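Local coordinates for protein myroilysin (PDB 5CZW) that probably cleaves proteins as a zinc-dependent endopeptidase of the astacin family and is kept latent by its own propeptide, at residues G120-S125 / T129-T134; C23-P28 / M145-Q150; R6-A11 / A168-Y173. The protein carries 1 engineered substitution. One frame throughout, in Å; residues are numbered along the deposited sequence.

How the interactions relate
Along the chain the three contacts are nested: interaction 3 joins the N-terminal residues 6-11 to the loop 168-173, interaction 2 closes a smaller loop inside it, and interaction 1 lies within that. Their centres are about 18 to 21 Å apart. Interaction 1 ties the loop after strand 117-118 to helix 128-143, the helix that carries zinc ligands His137 and His141. Interaction 2 completes that zinc site with His147 and Cys23. Interactions 2 and 3 touch, Asn172 ND2 lying 3.0 Å from Asp25 O in a probable hydrogen bond. The N-terminal segment thus meets the catalytic domain at the metal (interaction 2) and again farther out on the surface (interaction 3).

Interaction 1 of 3, residues G120-S125 / T129-T134; sequences GWFDDS and TEFSRT. Engineered in segment 129-134: Thr129 (natural residue Ala).
Trp121 places CG between its backbone N and carbonyl carbon (chi1 59°), while Glu130 starts with CG anti to N and bends at chi2, and the two side chains meet. Trp121 NE1 donates to Glu130 OE2 at 2.7 Å, the bond running close to the indole plane and nearly straight (159°), and it reaches the oxygen from the anti side, somewhat out of the carboxylate plane. The same oxygen takes two more donors from the helix. Thr134 OG1, 2.6 Å from Glu130 OE2, comes from above the carboxylate, and OE2 turns its syn lone pair to Arg133 NH2, which meets it tilted out of the guanidinium plane. Arg133 grips the carboxylate side-on, with its NE 3.0 Å from Glu130 OE1 and NH2 shared between both oxygens. This buried carboxylate is thereby fixed in rotation, and so many donors probably keep it ionised.

Beside this polar cluster the rings pack. Phe131 turns an edge to one face of Phe122 in an edge-to-face pair, with centroids 4.7 Å apart and planes at 54°; Phe131 CE1 lies 3.7 Å from Phe122 CG. The far end of Phe122, its CZ, meets the methyl CG2 of Thr134 at 3.6 Å, so Thr134 offers its hydroxyl to Glu130 and its methyl to the ring. On the loop, Asp123 OD1 accepts from Ser125 N in an Asx turn. The contact thus fastens the preceding loop to the first turns of the active-site helix 128-143, whose HExxH, with zinc ligands His137 and His141, opens the longer HExxHxxGxxH signature of metzincins, completed by His147.

Interaction 2 of 3, residues C23-P28 / M145-Q150; sequences CKDVYP and MIHEHQ. With ZN (zinc ion), chain B.
Cys23 and His147 meet through the zinc ion that both bind, with Cys23 SG at 2.3 Å from the zinc and His147 NE2 at 2.1 Å from it. As neighbouring ligands, SG and NE2 are 3.7 Å apart, and the sulfur lies at the edge of the imidazole, in its plane. The sulfur is put there by a Cys23 side chain whose SG is turned anti to the backbone N (chi1 -174°). His137 and His141, from helix 128-143, supply the other two ligands, so the metal has three histidines and one sulfur around it.

This is a cysteine switch: the N-terminal propeptide segment places its sulfur on the metal and keeps the enzyme latent. The three histidines belong to the extended HExxHxxGxxH zinc motif of metzincins, with His147 as the third.

Behind the first shell stands Asp25, whose OD1 approaches His147 obliquely, 3.1 Å from CE1, with the carboxylate turned 40° from the imidazole plane. OD1 is also 3.2 Å from His147 ND1, but the angle is too poor for a hydrogen bond. The polar partner of both groups is instead Tyr187, whose OH bonds to ND1 of His147 and to OD2 of Asp25, linking the propeptide acid to the histidine that binds zinc. Farther out, the backbone of Glu148 pairs with Met203 and Tyr205, its carboxylate bonds to Thr192 and Gln193, and the chain beyond His147 runs extended, with these bonds along it.

Interaction 3 of 3, residues R6-A11 / A168-Y173; sequences RAVPKA and AGYPNY
The Tyr170 ring is sandwiched, with Val8 over one face and Pro171 over the opposite one, while Tyr173 OH lies at its edge, in the ring plane. Val8 CG1 makes a CH-pi contact, 3.9 Å from the ring centroid and only 12° off the ring normal. The second methyl, Val8 CG2, reaches toward the phenol end and lies 3.5 Å from Tyr170 CZ, so both methyls lie over the same face, CG1 over the centre and CG2 by the phenol oxygen. On the far face, Pro171 CB lies over the ring centre, an arrangement favoured by the cis peptide bond that joins Tyr170 to Pro171.

Arg6 comes from the other direction and meets the end of the phenol. Its NH1 donates to Tyr170 OH at 3.2 Å along a fairly straight line (163°), with the oxygen close to the guanidinium plane and the two flat groups turned 41° apart. The bends at chi2 and chi3 fold the arginine back toward its own backbone, where NH2 makes a weak bond to Ala7 O at 2.9 Å.

The loop 168-173 has backbone angles consistent with a type VI turn centred on Tyr170 and cis Pro171, and just beyond it Tyr173 N bonds back to Gly169 O at 2.7 Å. Against this turn, which follows helix 160-167, lies the N-terminal propeptide segment, away from the zinc site. Tyr170 also packs on Tyr100 of edge strand 100-101, and its hydroxyl bonds to Glu115, which makes a long, weak ion pair with Arg6. On the solvent-exposed side, Pro9 CG touches Tyr173 OH at 3.9 Å, and that hydroxyl is hydrogen-bonded to Asp12, a little farther along the propeptide.

Interaction 1 of 3, residues G120-S125 / T129-T134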
loop_
_atom_site.group_PDB
_atom_site.type_symbol
_atom_site.label_atom_id
_atom_site.label_comp_id
_atom_site.label_asym_id
_atom_site.label_seq_id
_atom_site.Cartn_x
_atom_site.Cartn_y
_atom_site.Cartn_z
ATOM N N GLY A 120 -0.286 8.369 1.928
ATOM C CA GLY A 120 -1.264 9.327 2.425
ATOM C C GLY A 120 -0.939 10.125 3.664
ATOM O O GLY A 120 -1.802 10.934 4.057
ATOM N N TRP A 121 0.171 9.832 4.328
ATOM C CA TRP A 121 0.456 10.470 5.632
ATOM C C TRP A 121 1.887 10.820 5.951
ATOM O O TRP A 121 2.191 11.167 7.140
ATOM C CB TRP A 121 -0.123 9.626 6.755
ATOM C CG TRP A 121 0.387 8.190 6.846
ATOM C CD1 TRP A 121 1.571 7.783 7.321
ATOM C CD2 TRP A 121 -0.271 6.995 6.373
ATOM N NE1 TRP A 121 1.703 6.437 7.224
ATOM C CE2 TRP A 121 0.577 5.930 6.629
ATOM C CE3 TRP A 121 -1.507 6.737 5.757
ATOM C CZ2 TRP A 121 0.230 4.606 6.309
ATOM C CZ3 TRP A 121 -1.863 5.457 5.486
ATOM C CH2 TRP A 121 -1.006 4.409 5.755
ATOM N N PHE A 122 2.757 10.822 4.993
ATOM C CA PHE A 122 4.128 11.185 5.257
ATOM C C PHE A 122 4.260 12.732 5.280
ATOM O O PHE A 122 3.571 13.479 4.563
ATOM C CB PHE A 122 5.061 10.600 4.225
ATOM C CG PHE A 122 5.171 9.113 4.180
ATOM C CD1 PHE A 122 4.973 8.308 5.271
ATOM C CD2 PHE A 122 5.556 8.531 2.992
ATOM C CE1 PHE A 122 5.132 6.939 5.173
ATOM C CE2 PHE A 122 5.793 7.215 2.929
ATOM C CZ PHE A 122 5.607 6.422 4.056
ATOM N N ASP A 123 5.200 13.198 6.097
ATOM C CA ASP A 123 5.631 14.622 6.099
ATOM C C ASP A 123 7.055 14.632 6.643
ATOM O O ASP A 123 7.648 13.583 6.816
ATOM C CB ASP A 123 4.708 15.475 6.951
ATOM C CG ASP A 123 4.660 15.042 8.429
ATOM O OD1 ASP A 123 5.745 14.762 9.046
ATOM O OD2 ASP A 123 3.510 14.916 8.985
ATOM N N ASP A 124 7.665 15.815 6.721
ATOM C CA ASP A 124 9.107 15.865 6.919
ATOM C C ASP A 124 9.440 15.490 8.384
ATOM O O ASP A 124 10.619 15.328 8.733
ATOM C CB ASP A 124 9.650 17.264 6.589
ATOM C CG ASP A 124 9.746 17.529 5.097
ATOM O OD1 ASP A 124 9.419 16.676 4.261
ATOM O OD2 ASP A 124 10.131 18.644 4.775
ATOM N N SER A 125 8.435 15.407 9.229
ATOM C CA SER A 125 8.661 14.923 10.607
ATOM C C SER A 125 8.422 13.431 10.791
ATOM O O SER A 125 8.673 12.891 11.881
ATOM C CB SER A 125 7.829 15.725 11.599
ATOM O OG SER A 125 8.373 17.044 11.728
ATOM N N THR A 129 11.091 4.689 11.219
ATOM C CA THR A 129 10.372 3.451 11.283
ATOM C C THR A 129 9.087 3.514 10.487
ATOM O O THR A 129 8.710 2.551 9.806
ATOM C CB THR A 129 10.015 3.110 12.720
ATOM O OG1 THR A 129 11.222 2.870 13.401
ATOM C CG2 THR A 129 9.243 1.816 12.727
ATOM N N GLU A 130 8.431 4.645 10.523
ATOM C CA GLU A 130 7.165 4.781 9.785
ATOM C C GLU A 130 7.423 4.823 8.300
ATOM O O GLU A 130 6.674 4.197 7.540
ATOM C CB GLU A 130 6.415 5.998 10.209
ATOM C CG GLU A 130 5.107 6.206 9.466
ATOM C CD GLU A 130 4.172 5.025 9.489
ATOM O OE1 GLU A 130 4.192 4.213 10.473
ATOM O OE2 GLU A 130 3.408 4.819 8.485
ATOM N N PHE A 131 8.509 5.483 7.865
ATOM C CA PHE A 131 8.831 5.431 6.440
ATOM C C PHE A 131 9.127 3.992 6.036
ATOM O O PHE A 131 8.629 3.482 5.005
ATOM C CB PHE A 131 10.007 6.290 6.005
ATOM C CG PHE A 131 9.750 7.770 5.900
ATOM C CD1 PHE A 131 8.972 8.308 4.858
ATOM C CD2 PHE A 131 10.396 8.654 6.755
ATOM C CE1 PHE A 131 8.769 9.694 4.743
ATOM C CE2 PHE A 131 10.201 10.012 6.620
ATOM C CZ PHE A 131 9.403 10.545 5.610
ATOM N N SER A 132 9.951 3.324 6.817
ATOM C CA SER A 132 10.364 1.979 6.509
ATOM C C SER A 132 9.141 1.048 6.441
ATOM O O SER A 132 8.941 0.274 5.455
ATOM C CB SER A 132 11.361 1.435 7.584
ATOM O OG SER A 132 11.763 0.087 7.237
ATOM N N ARG A 133 8.324 1.100 7.430
ATOM C CA ARG A 133 7.149 0.261 7.436
ATOM C C ARG A 133 6.245 0.463 6.217
ATOM O O ARG A 133 5.860 -0.479 5.535
ATOM C CB ARG A 133 6.330 0.518 8.725
ATOM C CG ARG A 133 5.054 -0.324 8.881
ATOM C CD ARG A 133 4.272 0.049 10.136
ATOM N NE ARG A 133 3.557 1.284 10.000
ATOM C CZ ARG A 133 2.265 1.412 9.698
ATOM N NH1 ARG A 133 1.505 0.382 9.501
ATOM N NH2 ARG A 133 1.761 2.598 9.597
ATOM N N THR A 134 5.908 1.699 5.995
ATOM C CA THR A 134 4.831 1.973 4.998
ATOM C C THR A 134 5.421 1.904 3.537
ATOM O O THR A 134 4.765 1.346 2.612
ATOM C CB THR A 134 4.142 3.270 5.317
ATOM O OG1 THR A 134 3.370 3.073 6.521
ATOM C CG2 THR A 134 3.206 3.743 4.163
#

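Interaction 2 of 3, residues C23-P28 / M145-Q150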
loop_
_atom_site.group_PDB
_atom_site.type_symbol
_atom_site.label_atom_id
_atom_site.label_comp_id
_atom_site.label_asym_id
_atom_site.label_seq_id
_atom_site.Cartn_x
_atom_site.Cartn_y
_atom_site.Cartn_z
ATOM N N CYS A 23 -3.899 1.109 5.011
ATOM C CA CYS A 23 -3.547 0.591 3.694
ATOM C C CYS A 23 -4.876 0.164 3.067
ATOM O O CYS A 23 -5.514 -0.791 3.555
ATOM C CB CYS A 23 -2.564 -0.584 3.681
ATOM S SG CYS A 23 -2.111 -0.961 1.964
ATOM N N LYS A 24 -5.158 0.767 1.927
ATOM C CA LYS A 24 -6.329 0.422 1.176
ATOM C C LYS A 24 -6.026 -0.549 0.063
ATOM O O LYS A 24 -5.154 -0.245 -0.768
ATOM C CB LYS A 24 -6.933 1.711 0.616
ATOM C CG LYS A 24 -7.464 2.703 1.674
ATOM C CD LYS A 24 -8.023 3.905 0.861
ATOM C CE LYS A 24 -8.714 4.846 1.818
ATOM N NZ LYS A 24 -9.121 6.062 1.155
ATOM N N ASP A 25 -6.701 -1.674 -0.052
ATOM C CA ASP A 25 -6.729 -2.435 -1.294
ATOM C C ASP A 25 -7.363 -1.587 -2.404
ATOM O O ASP A 25 -8.365 -0.897 -2.213
ATOM C CB ASP A 25 -7.525 -3.723 -1.165
ATOM C CG ASP A 25 -7.041 -4.607 -0.042
ATOM O OD1 ASP A 25 -5.824 -4.722 0.182
ATOM O OD2 ASP A 25 -7.856 -5.342 0.518
ATOM N N VAL A 26 -6.746 -1.619 -3.560
ATOM C CA VAL A 26 -7.264 -0.931 -4.704
ATOM C C VAL A 26 -7.264 -1.835 -5.922
ATOM O O VAL A 26 -6.402 -2.623 -6.109
ATOM C CB VAL A 26 -6.429 0.340 -5.045
ATOM C CG1 VAL A 26 -6.692 1.400 -3.980
ATOM C CG2 VAL A 26 -4.933 0.028 -5.256
ATOM N N TYR A 27 -8.255 -1.678 -6.761
ATOM C CA TYR A 27 -8.417 -2.490 -7.938
ATOM C C TYR A 27 -8.553 -1.676 -9.230
ATOM O O TYR A 27 -9.210 -0.716 -9.253
ATOM C CB TYR A 27 -9.668 -3.335 -7.745
ATOM C CG TYR A 27 -9.476 -4.153 -6.499
ATOM C CD1 TYR A 27 -8.517 -5.101 -6.471
ATOM C CD2 TYR A 27 -10.161 -3.910 -5.386
ATOM C CE1 TYR A 27 -8.283 -5.828 -5.354
ATOM C CE2 TYR A 27 -9.930 -4.643 -4.263
ATOM C CZ TYR A 27 -8.962 -5.558 -4.275
ATOM O OH TYR A 27 -8.667 -6.342 -3.261
ATOM N N PRO A 28 -7.826 -2.198 -10.331
ATOM C CA PRO A 28 -7.946 -1.424 -11.591
ATOM C C PRO A 28 -9.413 -1.358 -12.055
ATOM O O PRO A 28 -10.168 -2.299 -11.858
ATOM C CB PRO A 28 -7.105 -2.226 -12.579
ATOM C CG PRO A 28 -6.222 -3.101 -11.742
ATOM C CD PRO A 28 -6.979 -3.388 -10.503
ATOM N N MET A 145 2.869 -8.790 -3.728
ATOM C CA MET A 145 2.445 -9.394 -2.490
ATOM C C MET A 145 1.101 -8.891 -2.014
ATOM O O MET A 145 0.808 -7.773 -2.208
ATOM C CB MET A 145 3.494 -9.134 -1.439
ATOM C CG MET A 145 4.720 -10.021 -1.738
ATOM S SD MET A 145 5.932 -10.066 -0.472
ATOM C CE MET A 145 5.214 -11.223 0.671
ATOM N N ILE A 146 0.326 -9.779 -1.398
ATOM C CA ILE A 146 -0.934 -9.432 -0.792
ATOM C C ILE A 146 -0.760 -9.259 0.731
ATOM O O ILE A 146 0.296 -9.562 1.282
ATOM C CB ILE A 146 -1.995 -10.479 -1.195
ATOM C CG1 ILE A 146 -1.656 -11.815 -0.537
ATOM C CG2 ILE A 146 -2.171 -10.466 -2.710
ATOM C CD1 ILE A 146 -2.750 -12.882 -0.694
ATOM N N HIS A 147 -1.827 -8.790 1.396
ATOM C CA HIS A 147 -1.807 -8.749 2.779
ATOM C C HIS A 147 -1.694 -10.099 3.495
ATOM O O HIS A 147 -2.388 -11.062 3.167
ATOM C CB HIS A 147 -3.077 -8.083 3.295
ATOM C CG HIS A 147 -3.060 -6.586 3.128
ATOM N ND1 HIS A 147 -4.130 -5.885 2.630
ATOM C CD2 HIS A 147 -2.062 -5.663 3.256
ATOM C CE1 HIS A 147 -3.821 -4.611 2.517
ATOM N NE2 HIS A 147 -2.624 -4.462 2.982
ATOM N N GLU A 148 -0.925 -10.105 4.542
ATOM C CA GLU A 148 -1.008 -11.173 5.593
ATOM C C GLU A 148 -1.973 -10.729 6.656
ATOM O O GLU A 148 -1.846 -9.634 7.164
ATOM C CB GLU A 148 0.361 -11.362 6.252
ATOM C CG GLU A 148 1.414 -11.941 5.284
ATOM C CD GLU A 148 1.128 -13.401 4.924
ATOM O OE1 GLU A 148 0.763 -14.249 5.832
ATOM O OE2 GLU A 148 1.163 -13.696 3.697
ATOM N N HIS A 149 -3.003 -11.522 6.926
ATOM C CA HIS A 149 -3.999 -11.141 7.938
ATOM C C HIS A 149 -4.328 -12.402 8.728
ATOM O O HIS A 149 -4.791 -13.350 8.178
ATOM C CB HIS A 149 -5.224 -10.622 7.272
ATOM C CG HIS A 149 -6.359 -10.453 8.208
ATOM N ND1 HIS A 149 -6.362 -9.499 9.196
ATOM C CD2 HIS A 149 -7.538 -11.094 8.287
ATOM C CE1 HIS A 149 -7.493 -9.587 9.882
ATOM N NE2 HIS A 149 -8.228 -10.542 9.332
ATOM N N GLN A 150 -3.991 -12.383 10.002
ATOM C CA GLN A 150 -4.275 -13.464 10.919
ATOM C C GLN A 150 -5.543 -13.008 11.564
ATOM O O GLN A 150 -5.530 -12.020 12.291
ATOM C CB GLN A 150 -3.133 -13.522 11.972
ATOM C CG GLN A 150 -3.098 -14.769 12.840
ATOM C CD GLN A 150 -2.711 -15.967 12.002
ATOM O OE1 GLN A 150 -3.243 -17.052 12.178
ATOM N NE2 GLN A 150 -1.837 -15.743 11.007
HETATM ZN ZN ZN B . -1.250 -3.089 2.291
#

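Interaction 3 of 3, residues R6-A11 / A168-Y173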
loop_
_atom_site.group_PDB
_atom_site.type_symbol
_atom_site.label_atom_id
_atom_site.label_comp_id
_atom_site.label_asym_id
_atom_site.label_seq_id
_atom_site.Cartn_x
_atom_site.Cartn_y
_atom_site.Cartn_z
ATOM N N ARG A 6 -3.667 13.603 -13.591
ATOM C CA ARG A 6 -4.935 14.311 -13.416
ATOM C C ARG A 6 -5.156 14.587 -11.942
ATOM O O ARG A 6 -4.801 13.787 -11.046
ATOM C CB ARG A 6 -6.106 13.501 -13.968
ATOM C CG ARG A 6 -6.183 12.111 -13.371
ATOM C CD ARG A 6 -7.560 11.702 -12.920
ATOM N NE ARG A 6 -7.934 12.095 -11.562
ATOM C CZ ARG A 6 -7.548 11.515 -10.415
ATOM N NH1 ARG A 6 -6.652 10.505 -10.339
ATOM N NH2 ARG A 6 -8.081 11.990 -9.306
ATOM N N ALA A 7 -5.804 15.722 -11.668
ATOM C CA ALA A 7 -5.961 16.159 -10.293
ATOM C C ALA A 7 -6.888 15.285 -9.418
ATOM O O ALA A 7 -7.907 14.782 -9.871
ATOM C CB ALA A 7 -6.421 17.645 -10.272
ATOM N N VAL A 8 -6.524 15.075 -8.169
ATOM C CA VAL A 8 -7.424 14.434 -7.214
ATOM C C VAL A 8 -8.414 15.498 -6.735
ATOM O O VAL A 8 -7.995 16.605 -6.400
ATOM C CB VAL A 8 -6.675 13.784 -6.036
ATOM C CG1 VAL A 8 -7.597 13.373 -4.899
ATOM C CG2 VAL A 8 -5.954 12.542 -6.532
ATOM N N PRO A 9 -9.721 15.176 -6.751
ATOM C CA PRO A 9 -10.680 16.075 -6.133
ATOM C C PRO A 9 -10.556 16.003 -4.613
ATOM O O PRO A 9 -11.008 15.042 -3.981
ATOM C CB PRO A 9 -12.050 15.576 -6.653
ATOM C CG PRO A 9 -11.825 14.229 -7.236
ATOM C CD PRO A 9 -10.353 14.008 -7.406
ATOM N N LYS A 10 -9.937 17.007 -4.019
ATOM C CA LYS A 10 -9.709 16.974 -2.576
ATOM C C LYS A 10 -10.967 17.050 -1.697
ATOM O O LYS A 10 -10.912 16.776 -0.482
ATOM C CB LYS A 10 -8.680 18.015 -2.179
ATOM C CG LYS A 10 -7.317 17.552 -2.659
ATOM C CD LYS A 10 -6.209 18.548 -2.438
ATOM C CE LYS A 10 -4.980 18.090 -3.195
ATOM N NZ LYS A 10 -4.161 19.270 -3.574
ATOM N N ALA A 11 -12.103 17.362 -2.311
ATOM C CA ALA A 11 -13.391 17.182 -1.650
ATOM C C ALA A 11 -13.815 15.711 -1.504
ATOM O O ALA A 11 -14.657 15.395 -0.663
ATOM C CB ALA A 11 -14.479 17.966 -2.390
ATOM N N ALA A 168 -15.895 5.236 1.355
ATOM C CA ALA A 168 -16.820 5.836 0.406
ATOM C C ALA A 168 -16.165 6.794 -0.577
ATOM O O ALA A 168 -16.736 7.023 -1.644
ATOM C CB ALA A 168 -17.951 6.553 1.151
ATOM N N GLY A 169 -15.039 7.395 -0.208
ATOM C CA GLY A 169 -14.414 8.415 -1.047
ATOM C C GLY A 169 -13.182 7.940 -1.830
ATOM O O GLY A 169 -13.081 6.778 -2.198
ATOM N N TYR A 170 -12.305 8.897 -2.134
ATOM C CA TYR A 170 -11.205 8.684 -3.036
ATOM C C TYR A 170 -10.229 7.711 -2.341
ATOM O O TYR A 170 -9.978 7.892 -1.183
ATOM C CB TYR A 170 -10.501 9.993 -3.384
ATOM C CG TYR A 170 -9.399 9.811 -4.406
ATOM C CD1 TYR A 170 -9.707 9.799 -5.762
ATOM C CD2 TYR A 170 -8.085 9.697 -4.031
ATOM C CE1 TYR A 170 -8.731 9.616 -6.734
ATOM C CE2 TYR A 170 -7.080 9.487 -5.020
ATOM C CZ TYR A 170 -7.444 9.426 -6.362
ATOM O OH TYR A 170 -6.527 9.263 -7.377
ATOM N N PRO A 171 -9.659 6.734 -3.036
ATOM C CA PRO A 171 -9.861 6.347 -4.459
ATOM C C PRO A 171 -10.918 5.290 -4.738
ATOM O O PRO A 171 -11.239 5.047 -5.894
ATOM C CB PRO A 171 -8.519 5.679 -4.800
ATOM C CG PRO A 171 -8.131 5.076 -3.467
ATOM C CD PRO A 171 -8.458 6.092 -2.444
ATOM N N ASN A 172 -11.385 4.579 -3.698
ATOM C CA ASN A 172 -12.283 3.454 -3.876
ATOM C C ASN A 172 -13.696 3.847 -4.340
ATOM O O ASN A 172 -14.214 3.179 -5.207
ATOM C CB ASN A 172 -12.448 2.636 -2.578
ATOM C CG ASN A 172 -11.144 1.945 -2.094
ATOM O OD1 ASN A 172 -10.827 2.058 -0.960
ATOM N ND2 ASN A 172 -10.483 1.163 -2.931
ATOM N N TYR A 173 -14.285 4.878 -3.753
ATOM C CA TYR A 173 -15.689 5.192 -4.000
ATOM C C TYR A 173 -16.601 3.925 -3.762
ATOM O O TYR A 173 -17.428 3.490 -4.612
ATOM C CB TYR A 173 -15.792 5.772 -5.411
ATOM C CG TYR A 173 -15.062 7.072 -5.628
ATOM C CD1 TYR A 173 -15.530 8.251 -5.072
ATOM C CD2 TYR A 173 -13.889 7.141 -6.372
ATOM C CE1 TYR A 173 -14.868 9.458 -5.258
ATOM C CE2 TYR A 173 -13.241 8.329 -6.583
ATOM C CZ TYR A 173 -13.716 9.492 -6.021
ATOM O OH TYR A 173 -13.050 10.690 -6.238
#